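Local coordinates for OxyR (PDB 3HO7), which probably regulates transcription as a redox-sensitive, DNA-binding activator of the LysR family, this chain being its regulatory domain, at residues A[31-34]-A[35-39]; A[197-200]-A[201-204]; A[205-208]-A[209-213]. One frame throughout, in Å; residues are numbered along the deposited sequence.

Contact 1. Residues A[31-34]-A[35-39]; sequences PIWK and KELAG
Glu-36 N donates to Ile-32 O at 3.0 Å, an ordinary helical bond one turn long. Beside it, the Glu-36 chain bends at chi2 (81°), which brings OE1 to 3.7 Å from CG2 of Ile-32. Trp-33 and Leu-37, the next pair at this spacing, run side by side and point the same way, with methyl CD1 of Leu-37 modelled over one face of the indole. Its closeness to the ring is doubtful, and the backbone bond from Leu-37 N to Trp-33 O is likewise modelled doubtfully short. Lys-35 sets its CG between its own N and carbonyl carbon (chi1 52°), which tucks that methylene against the turn before it, 3.3 Å from Ile-32 O and 3.5 Å from Pro-31 O. At the far end, Ala-38 CB rests 3.5 Å from Lys-34 O, just past Leu-37, where the chain leaves helical geometry.

Farther out, Trp-33 and Leu-37 both pack on Ile-42 of strand 40-46, and Ile-32, Glu-36 and Leu-37 all meet Leu-209 of helix 200-211. Gln-137 of the second subunit packs on Lys-34 and Leu-37, so this end of the helix also belongs to the dimer contact. It is the helix-to-strand exit of a beta-alpha-beta unit, strand 11-17, helix 22-36 and strand 40-46, in a periplasmic-binding-protein-like domain.

Contact 2. Residues A[197-200]-A[201-204]; sequences YSRR and KLRE
The N-terminal start of helix 200-211 is built here, with Arg-199 at the N-cap position and the aromatic ring of Tyr-197 folded back against Leu-202 and Arg-203 of the first turn. The backbone opens with the first helical bond, Arg-203 N to Arg-199 O, 2.9 Å long and nearly straight at 174°. Glu-204 N follows with a 2.9 Å bond to Arg-200 O, reaching that oxygen from above its carbonyl plane.

Tyr-197 supplies the apolar part. Its ring edge meets the helix, CE2 lying 4.1 Å from CB of Arg-203 near the plane of the ring, while the two side chains slide past each other in opposite directions. Beyond the ring, its OH stands 3.8 Å from methyl CD2 of Leu-202. CD of Arg-199 lies 4.1 Å from that same CD2 of Leu-202, the two chains running side by side. Beneath this group, Tyr-197 and Leu-202 both rest on Leu-13 of strand 11-17 and Met-63 of strand 63-66, which joins the helix start to the sheet.

Arg-203 carries the polar part. Its CG lies opposite the backbone N (chi1 -179°) and the chain is extended as far as NE, which delivers the guanidinium to strand 75-89, outside the two segments, where NH2 forms salt bridges with Glu-76 and Asp-78. Arg-200 NH1 comes within 4.2 Å of Arg-203 NH1, and the two carboxylates probably offset much of the gathered positive charge. The remaining link is a water that donates to the carbonyl O of Tyr-197, at a modelled length that is doubtfully short, and accepts from Arg-203 NH1 at 2.8 Å.

Contact 3. Residues A[205-208]-A[209-213]; sequences QLIG and LLRSA
Leu-209 N donates to Gln-205 O at 2.9 Å, the first of four consecutive helical bonds in which each carbonyl from Gln-205 to Gly-208 receives the N-H four residues on. Leu-210 N to Leu-206 O is the straightest of them, at 171°, and Ser-212 N to Gly-208 O the most bent, at 147°, as the helix approaches its end. There the pattern changes. Ala-213 N reaches back only three residues, to Leu-210 O, and the side chain of Ser-212 joins in: with chi1 at 82° its hydroxyl turns back along the chain, and OG donates to Leu-209 O at 2.8 Å.

Apolar contacts follow the same spacing. Gln-205 and Leu-209 lie alongside one another, CG of the first 4.1 Å from CD1 of the second. Ile-207 and Arg-211 do likewise, methyl CG2 meeting the methylene CD at 3.8 Å. Of a different kind is the close carbon-to-carbonyl approach of Arg-211 CG to Ile-207 O, at 3.0 Å.

The outer partners divide by face. Ile-207 and Leu-210 pack on Leu-80 and Leu-191 of the long strands 75-89 and 184-194, whereas Gln-205 and Leu-209 turn toward helix 22-36 and the residues after it. NE2 of Gln-205 makes a weak hydrogen bond there with Glu-36 O. The carbonyls at the helix end thus find mixed partners: Leu-209 O takes the Ser-212 hydroxyl, Leu-210 O takes Ala-213 N, Arg-211 O takes His-219 NE2, and Ala-213 O, just past the helix, takes Arg-28 NH1.

Along the chain the three contacts follow in series; each spans adjoining residues, so none closes a long loop, and none nests in or crosses another. Contact 1 finishes helix 22-36 before strand 40-46. Much later, after strand 184-194, contact 2 starts helix 200-211, and contact 3 carries it to its end, on the way to strand 225-227. Contacts 1 and 3 have centres about 11 Å apart and touch directly, bringing the two helices together side by side. The centre of contact 2 lies about 16 Å from that of contact 1, without touching it. Together they tie two helices to the strands of one curled mixed sheet, while contact 1 alone reaches the second subunit.

Contact 1. Residues A[31-34]-A[35-39]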
loop_
_atom_site.group_PDB
_atom_site.type_symbol
_atom_site.label_atom_id
_atom_site.label_comp_id
_atom_site.label_asym_id
_atom_site.label_seq_id
_atom_site.Cartn_x
_atom_site.Cartn_y
_atom_site.Cartn_z
ATOM N N PRO A 31 8.201 1.198 -18.495
ATOM C CA PRO A 31 9.224 1.214 -19.538
ATOM C C PRO A 31 8.637 0.933 -20.919
ATOM O O PRO A 31 9.087 1.504 -21.910
ATOM C CB PRO A 31 10.167 0.082 -19.119
ATOM C CG PRO A 31 9.980 -0.032 -17.644
ATOM C CD PRO A 31 8.525 0.251 -17.415
ATOM N N ILE A 32 7.632 0.065 -20.980
ATOM C CA ILE A 32 7.016 -0.288 -22.257
ATOM C C ILE A 32 6.179 0.859 -22.822
ATOM O O ILE A 32 6.131 1.059 -24.037
ATOM C CB ILE A 32 6.167 -1.567 -22.146
ATOM C CG1 ILE A 32 7.050 -2.749 -21.736
ATOM C CG2 ILE A 32 5.462 -1.856 -23.462
ATOM C CD1 ILE A 32 6.289 -4.041 -21.519
ATOM N N TRP A 33 5.520 1.609 -21.943
ATOM C CA TRP A 33 4.742 2.766 -22.373
ATOM C C TRP A 33 5.649 3.824 -22.982
ATOM O O TRP A 33 5.366 4.359 -24.054
ATOM C CB TRP A 33 3.968 3.385 -21.207
ATOM C CG TRP A 33 2.751 2.628 -20.800
ATOM C CD1 TRP A 33 2.126 1.637 -21.499
ATOM C CD2 TRP A 33 1.980 2.828 -19.609
ATOM N NE1 TRP A 33 1.026 1.191 -20.806
ATOM C CE2 TRP A 33 0.914 1.908 -19.643
ATOM C CE3 TRP A 33 2.096 3.689 -18.513
ATOM C CZ2 TRP A 33 -0.033 1.824 -18.622
ATOM C CZ3 TRP A 33 1.155 3.604 -17.501
ATOM C CH2 TRP A 33 0.105 2.679 -17.563
ATOM N N LYS A 34 6.737 4.125 -22.283
ATOM C CA LYS A 34 7.672 5.145 -22.729
ATOM C C LYS A 34 7.988 4.990 -24.211
ATOM O O LYS A 34 7.914 5.953 -24.974
ATOM C CB LYS A 34 8.963 5.083 -21.912
ATOM C CG LYS A 34 9.938 6.204 -22.228
ATOM C CD LYS A 34 9.332 7.558 -21.896
ATOM C CE LYS A 34 8.976 7.647 -20.417
ATOM N NZ LYS A 34 8.454 8.991 -20.050
ATOM N N LYS A 35 8.335 3.771 -24.610
ATOM C CA LYS A 35 8.758 3.509 -25.983
ATOM C C LYS A 35 7.599 3.352 -26.971
ATOM O O LYS A 35 7.699 3.782 -28.119
ATOM C CB LYS A 35 9.688 2.290 -26.041
ATOM C CG LYS A 35 9.137 1.043 -25.371
ATOM C CD LYS A 35 10.091 -0.135 -25.524
ATOM C CE LYS A 35 11.415 0.120 -24.816
ATOM N NZ LYS A 35 12.223 1.177 -25.490
ATOM N N GLU A 36 6.502 2.745 -26.529
ATOM C CA GLU A 36 5.356 2.513 -27.414
ATOM C C GLU A 36 4.320 3.636 -27.396
ATOM O O GLU A 36 3.635 3.872 -28.393
ATOM C CB GLU A 36 4.675 1.178 -27.093
ATOM C CG GLU A 36 4.893 0.097 -28.142
ATOM C CD GLU A 36 6.230 -0.599 -28.009
ATOM O OE1 GLU A 36 6.479 -1.207 -26.947
ATOM O OE2 GLU A 36 7.027 -0.551 -28.971
ATOM N N LEU A 37 4.200 4.323 -26.265
ATOM C CA LEU A 37 3.167 5.343 -26.106
ATOM C C LEU A 37 3.727 6.763 -26.143
ATOM O O LEU A 37 3.086 7.704 -25.673
ATOM C CB LEU A 37 2.383 5.115 -24.810
ATOM C CG LEU A 37 1.576 3.817 -24.739
ATOM C CD1 LEU A 37 0.872 3.693 -23.397
ATOM C CD2 LEU A 37 0.574 3.744 -25.881
ATOM N N ALA A 38 4.921 6.912 -26.709
ATOM C CA ALA A 38 5.544 8.224 -26.839
ATOM C C ALA A 38 4.615 9.193 -27.559
ATOM O O ALA A 38 4.035 8.861 -28.592
ATOM C CB ALA A 38 6.869 8.110 -27.576
ATOM N N GLY A 39 4.476 10.394 -27.006
ATOM C CA GLY A 39 3.603 11.409 -27.583
ATOM C C GLY A 39 2.285 11.510 -26.843
ATOM O O GLY A 39 1.447 12.355 -27.157
#

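Contact 2. Residues A[197-200]-A[201-204]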
loop_
_atom_site.group_PDB
_atom_site.type_symbol
_atom_site.label_atom_id
_atom_site.label_comp_id
_atom_site.label_asym_id
_atom_site.label_seq_id
_atom_site.Cartn_x
_atom_site.Cartn_y
_atom_site.Cartn_z
ATOM N N TYR A 197 -16.529 3.818 -25.496
ATOM C CA TYR A 197 -15.190 4.390 -25.538
ATOM C C TYR A 197 -14.718 4.472 -26.986
ATOM O O TYR A 197 -14.511 3.448 -27.639
ATOM C CB TYR A 197 -14.224 3.555 -24.700
ATOM C CG TYR A 197 -12.836 4.140 -24.611
ATOM C CD1 TYR A 197 -12.624 5.391 -24.049
ATOM C CD2 TYR A 197 -11.735 3.435 -25.078
ATOM C CE1 TYR A 197 -11.353 5.928 -23.965
ATOM C CE2 TYR A 197 -10.461 3.963 -24.995
ATOM C CZ TYR A 197 -10.275 5.209 -24.437
ATOM O OH TYR A 197 -9.007 5.737 -24.352
ATOM N N SER A 198 -14.549 5.696 -27.479
ATOM C CA SER A 198 -14.332 5.937 -28.903
ATOM C C SER A 198 -12.860 5.988 -29.320
ATOM O O SER A 198 -12.505 6.685 -30.271
ATOM C CB SER A 198 -15.042 7.228 -29.330
ATOM O OG SER A 198 -15.040 7.378 -30.739
ATOM N N ARG A 199 -12.010 5.252 -28.610
ATOM C CA ARG A 199 -10.601 5.135 -28.987
ATOM C C ARG A 199 -10.209 3.664 -29.107
ATOM O O ARG A 199 -9.310 3.184 -28.412
ATOM C CB ARG A 199 -9.698 5.861 -27.985
ATOM C CG ARG A 199 -9.940 7.364 -27.911
ATOM C CD ARG A 199 -8.947 8.056 -26.987
ATOM N NE ARG A 199 -9.365 9.418 -26.661
ATOM C CZ ARG A 199 -8.915 10.511 -27.271
ATOM N NH1 ARG A 199 -8.024 10.412 -28.246
ATOM N NH2 ARG A 199 -9.358 11.705 -26.903
ATOM N N ARG A 200 -10.895 2.961 -30.003
ATOM C CA ARG A 200 -10.708 1.524 -30.185
ATOM C C ARG A 200 -9.268 1.132 -30.503
ATOM O O ARG A 200 -8.804 0.070 -30.090
ATOM C CB ARG A 200 -11.643 1.009 -31.283
ATOM C CG ARG A 200 -13.004 0.552 -30.788
ATOM C CD ARG A 200 -14.090 0.860 -31.806
ATOM N NE ARG A 200 -15.095 -0.195 -31.882
ATOM C CZ ARG A 200 -15.856 -0.583 -30.864
ATOM N NH1 ARG A 200 -15.719 -0.014 -29.673
ATOM N NH2 ARG A 200 -16.747 -1.551 -31.035
ATOM N N LYS A 201 -8.565 1.985 -31.240
ATOM C CA LYS A 201 -7.197 1.679 -31.644
ATOM C C LYS A 201 -6.232 1.793 -30.467
ATOM O O LYS A 201 -5.337 0.962 -30.303
ATOM C CB LYS A 201 -6.771 2.576 -32.808
ATOM C CG LYS A 201 -7.693 2.467 -34.014
ATOM C CD LYS A 201 -7.226 3.326 -35.180
ATOM C CE LYS A 201 -5.964 2.764 -35.820
ATOM N NZ LYS A 201 -5.623 3.469 -37.088
ATOM N N LEU A 202 -6.424 2.817 -29.643
ATOM C CA LEU A 202 -5.627 2.980 -28.433
ATOM C C LEU A 202 -5.933 1.852 -27.453
ATOM O O LEU A 202 -5.027 1.215 -26.915
ATOM C CB LEU A 202 -5.912 4.335 -27.785
ATOM C CG LEU A 202 -5.126 4.671 -26.517
ATOM C CD1 LEU A 202 -3.629 4.700 -26.797
ATOM C CD2 LEU A 202 -5.590 5.999 -25.944
ATOM N N ARG A 203 -7.222 1.614 -27.228
ATOM C CA ARG A 203 -7.676 0.518 -26.380
ATOM C C ARG A 203 -6.972 -0.770 -26.786
ATOM O O ARG A 203 -6.426 -1.483 -25.945
ATOM C CB ARG A 203 -9.193 0.360 -26.499
ATOM C CG ARG A 203 -9.806 -0.740 -25.640
ATOM C CD ARG A 203 -11.314 -0.795 -25.863
ATOM N NE ARG A 203 -11.952 -1.931 -25.202
ATOM C CZ ARG A 203 -13.243 -2.229 -25.315
ATOM N NH1 ARG A 203 -14.036 -1.475 -26.065
ATOM N NH2 ARG A 203 -13.742 -3.282 -24.680
ATOM N N GLU A 204 -6.989 -1.055 -28.084
ATOM C CA GLU A 204 -6.341 -2.245 -28.622
ATOM C C GLU A 204 -4.844 -2.240 -28.322
ATOM O O GLU A 204 -4.272 -3.266 -27.952
ATOM C CB GLU A 204 -6.584 -2.348 -30.130
ATOM C CG GLU A 204 -5.936 -3.556 -30.791
ATOM C CD GLU A 204 -6.398 -3.756 -32.223
ATOM O OE1 GLU A 204 -7.387 -3.108 -32.628
ATOM O OE2 GLU A 204 -5.772 -4.563 -32.945
HETATM O O HOH W 1 -13.618 1.231 -26.770
#

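Contact 3. Residues A[205-208]-A[209-213]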
loop_
_atom_site.group_PDB
_atom_site.type_symbol
_atom_site.label_atom_id
_atom_site.label_comp_id
_atom_site.label_asym_id
_atom_site.label_seq_id
_atom_site.Cartn_x
_atom_site.Cartn_y
_atom_site.Cartn_z
ATOM N N GLN A 205 -4.214 -1.080 -28.481
ATOM C CA GLN A 205 -2.787 -0.948 -28.207
ATOM C C GLN A 205 -2.503 -1.184 -26.727
ATOM O O GLN A 205 -1.593 -1.935 -26.370
ATOM C CB GLN A 205 -2.277 0.430 -28.638
ATOM C CG GLN A 205 -0.762 0.582 -28.576
ATOM C CD GLN A 205 -0.288 1.965 -28.989
ATOM O OE1 GLN A 205 -1.083 2.811 -29.403
ATOM N NE2 GLN A 205 1.015 2.201 -28.880
ATOM N N LEU A 206 -3.289 -0.544 -25.867
ATOM C CA LEU A 206 -3.132 -0.712 -24.426
ATOM C C LEU A 206 -3.220 -2.181 -24.025
ATOM O O LEU A 206 -2.347 -2.694 -23.325
ATOM C CB LEU A 206 -4.169 0.115 -23.662
ATOM C CG LEU A 206 -3.722 1.489 -23.158
ATOM C CD1 LEU A 206 -2.774 1.357 -21.971
ATOM C CD2 LEU A 206 -3.079 2.295 -24.278
ATOM N N ILE A 207 -4.270 -2.859 -24.471
ATOM C CA ILE A 207 -4.436 -4.272 -24.151
ATOM C C ILE A 207 -3.179 -5.057 -24.514
ATOM O O ILE A 207 -2.669 -5.837 -23.713
ATOM C CB ILE A 207 -5.654 -4.881 -24.863
ATOM C CG1 ILE A 207 -6.943 -4.218 -24.367
ATOM C CG2 ILE A 207 -5.700 -6.391 -24.645
ATOM C CD1 ILE A 207 -8.201 -4.749 -25.025
ATOM N N GLY A 208 -2.676 -4.840 -25.724
ATOM C CA GLY A 208 -1.461 -5.509 -26.166
ATOM C C GLY A 208 -0.264 -5.216 -25.283
ATOM O O GLY A 208 0.475 -6.123 -24.903
ATOM N N LEU A 209 -0.073 -3.944 -24.946
ATOM C CA LEU A 209 1.084 -3.535 -24.154
ATOM C C LEU A 209 1.054 -4.123 -22.746
ATOM O O LEU A 209 2.070 -4.583 -22.233
ATOM C CB LEU A 209 1.187 -2.008 -24.090
ATOM C CG LEU A 209 1.734 -1.335 -25.351
ATOM C CD1 LEU A 209 1.622 0.178 -25.252
ATOM C CD2 LEU A 209 3.177 -1.755 -25.602
ATOM N N LEU A 210 -0.116 -4.107 -22.124
ATOM C CA LEU A 210 -0.246 -4.657 -20.783
ATOM C C LEU A 210 -0.010 -6.164 -20.786
ATOM O O LEU A 210 0.715 -6.690 -19.941
ATOM C CB LEU A 210 -1.616 -4.315 -20.195
ATOM C CG LEU A 210 -1.823 -2.839 -19.845
ATOM C CD1 LEU A 210 -3.292 -2.553 -19.570
ATOM C CD2 LEU A 210 -0.967 -2.446 -18.650
ATOM N N ARG A 211 -0.610 -6.857 -21.749
ATOM C CA ARG A 211 -0.429 -8.302 -21.856
ATOM C C ARG A 211 1.031 -8.657 -22.125
ATOM O O ARG A 211 1.532 -9.666 -21.631
ATOM C CB ARG A 211 -1.331 -8.887 -22.942
ATOM C CG ARG A 211 -2.816 -8.693 -22.692
ATOM C CD ARG A 211 -3.643 -9.422 -23.732
ATOM N NE ARG A 211 -3.396 -10.860 -23.704
ATOM C CZ ARG A 211 -3.770 -11.702 -24.660
ATOM N NH1 ARG A 211 -4.409 -11.250 -25.732
ATOM N NH2 ARG A 211 -3.500 -12.995 -24.550
ATOM N N SER A 212 1.713 -7.821 -22.902
ATOM C CA SER A 212 3.119 -8.053 -23.216
ATOM C C SER A 212 4.010 -7.746 -22.016
ATOM O O SER A 212 5.218 -7.982 -22.052
ATOM C CB SER A 212 3.554 -7.202 -24.410
ATOM O OG SER A 212 3.880 -5.883 -24.003
ATOM N N ALA A 213 3.406 -7.210 -20.960
ATOM C CA ALA A 213 4.145 -6.842 -19.759
ATOM C C ALA A 213 4.347 -8.038 -18.837
ATOM O O ALA A 213 5.129 -7.976 -17.890
ATOM C CB ALA A 213 3.432 -5.716 -19.022
#